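Calcium-binding EF hand family protein (Arabidopsis thaliana, PDB 6YIG) probably acts as a calcium-binding adaptor in plant endocytosis, with EH domains of the TPLATE complex conferring lipid and protein binding. Local coordinates at residues N66-N69 and S70-L73. Numbering follows the deposited sequence. Where two conformers were deposited one is given.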
loop_
_atom_site.group_PDB
_atom_site.type_symbol
_atom_site.label_atom_id
_atom_site.label_comp_id
_atom_site.label_asym_id
_atom_site.label_seq_id
_atom_site.Cartn_x
_atom_site.Cartn_y
_atom_site.Cartn_z
ATOM N N ASN A 66 -6.641 1.412 4.377
ATOM C CA ASN A 66 -6.017 0.126 4.059
ATOM C C ASN A 66 -5.001 0.284 2.927
ATOM O O ASN A 66 -3.940 -0.368 2.907
ATOM C CB ASN A 66 -7.047 -0.911 3.577
ATOM C CG ASN A 66 -8.171 -1.225 4.549
ATOM O OD1 ASN A 66 -9.272 -1.577 4.092
ATOM N ND2 ASN A 66 -7.907 -1.194 5.851
ATOM N N PHE A 67 -5.371 1.057 1.906
ATOM C CA PHE A 67 -4.490 1.249 0.769
ATOM C C PHE A 67 -3.270 2.061 1.160
ATOM O O PHE A 67 -2.149 1.739 0.743
ATOM C CB PHE A 67 -5.222 1.914 -0.394
ATOM C CG PHE A 67 -4.383 2.043 -1.633
ATOM C CD1 PHE A 67 -4.021 0.928 -2.354
ATOM C CD2 PHE A 67 -3.932 3.271 -2.055
ATOM C CE1 PHE A 67 -3.222 1.055 -3.499
ATOM C CE2 PHE A 67 -3.139 3.399 -3.189
ATOM C CZ PHE A 67 -2.806 2.294 -3.912
ATOM N N TYR A 68 -3.455 3.106 1.966
ATOM C CA TYR A 68 -2.286 3.842 2.427
ATOM C C TYR A 68 -1.366 2.924 3.220
ATOM O O TYR A 68 -0.137 3.009 3.104
ATOM C CB TYR A 68 -2.678 5.048 3.265
ATOM C CG TYR A 68 -3.311 6.242 2.574
ATOM C CD1 TYR A 68 -3.800 6.188 1.277
ATOM C CD2 TYR A 68 -3.465 7.415 3.277
ATOM C CE1 TYR A 68 -4.425 7.279 0.713
ATOM C CE2 TYR A 68 -4.075 8.509 2.726
ATOM C CZ TYR A 68 -4.541 8.436 1.426
ATOM O OH TYR A 68 -5.149 9.573 0.902
ATOM N N ASN A 69 -1.937 2.032 4.033
ATOM C CA ASN A 69 -1.100 1.079 4.749
ATOM C C ASN A 69 -0.390 0.127 3.792
ATOM O O ASN A 69 0.781 -0.213 4.001
ATOM C CB ASN A 69 -1.911 0.288 5.769
ATOM C CG ASN A 69 -2.236 1.096 7.013
ATOM O OD1 ASN A 69 -1.530 2.033 7.369
ATOM N ND2 ASN A 69 -3.302 0.728 7.681
ATOM N N SER A 70 -1.060 -0.299 2.717
ATOM C CA SER A 70 -0.352 -1.144 1.750
ATOM C C SER A 70 0.783 -0.375 1.087
ATOM O O SER A 70 1.818 -0.959 0.764
ATOM C CB SER A 70 -1.305 -1.710 0.696
ATOM O OG SER A 70 -1.648 -0.774 -0.323
ATOM N N LEU A 71 0.604 0.924 0.864
ATOM C CA LEU A 71 1.677 1.757 0.315
ATOM C C LEU A 71 2.853 1.841 1.283
ATOM O O LEU A 71 4.024 1.782 0.871
ATOM C CB LEU A 71 1.135 3.158 0.010
ATOM C CG LEU A 71 0.192 3.260 -1.201
ATOM C CD1 LEU A 71 -0.450 4.666 -1.204
ATOM C CD2 LEU A 71 0.866 2.938 -2.515
ATOM N N ARG A 72 2.562 1.982 2.586
ATOM C CA ARG A 72 3.620 2.031 3.586
ATOM C C ARG A 72 4.395 0.726 3.622
ATOM O O ARG A 72 5.623 0.729 3.717
ATOM C CB ARG A 72 3.042 2.340 4.970
ATOM C CG ARG A 72 2.454 3.716 5.090
ATOM C CD ARG A 72 1.847 3.988 6.472
ATOM N NE ARG A 72 1.344 5.364 6.503
ATOM C CZ ARG A 72 0.066 5.710 6.355
ATOM N NH1 ARG A 72 -0.888 4.804 6.240
ATOM N NH2 ARG A 72 -0.258 6.985 6.331
ATOM N N LEU A 73 3.694 -0.400 3.577
ATOM C CA LEU A 73 4.386 -1.682 3.563
ATOM C C LEU A 73 5.220 -1.829 2.304
ATOM O O LEU A 73 6.309 -2.425 2.352
ATOM C CB LEU A 73 3.374 -2.800 3.695
ATOM C CG LEU A 73 2.697 -2.897 5.052
ATOM C CD1 LEU A 73 1.554 -3.905 5.013
ATOM C CD2 LEU A 73 3.691 -3.237 6.155
#
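Arg72 folds back along helix 64-78 to reach Tyr68 and Asn69, one turn earlier. Its CB lies 3.5 Å from Asn69 O, and CG packs on Tyr68 O, the carbonyl that takes the backbone N-H of Arg72. CD stands 4.0 Å from both Tyr68 O and Asn69 OD1. The chain is extended from CG to NE; NE makes a weak hydrogen bond to Ala97 O, and a turn at chi4 of 101° sends NH1 back toward the helix. There NH1 touches Tyr68 CB at 3.5 Å and gives a weak, bent hydrogen bond to Asn69 OD1 (3.1 Å), which sits at the guanidinium edge with the amide plane turned 61° away. Arg72 also makes a cation-pi contact with Phe13, while Tyr68 OH bonds to Arg64.

On the buried side, Leu71 CG lies over one face of the Phe67 ring, off-centre toward the rim, in a CH-pi contact; Leu71 CD1 reaches Phe67 CE2 at 3.6 Å. In the conformer given, Ser70 OG donates, in the carbonyl plane, to a lone pair of Phe67 O (2.8 Å), which also accepts the N-H of Leu71, giving it two donors in that conformer. Phe67 meets Phe36 edge-to-face, and Leu71 packs on Phe13, Phe36 and Phe37. Helix 64-78 follows helix 44-54 and the sodium-binding loop, as the exiting helix of the second EF-hand in the paired helix-loop-helix EH domain.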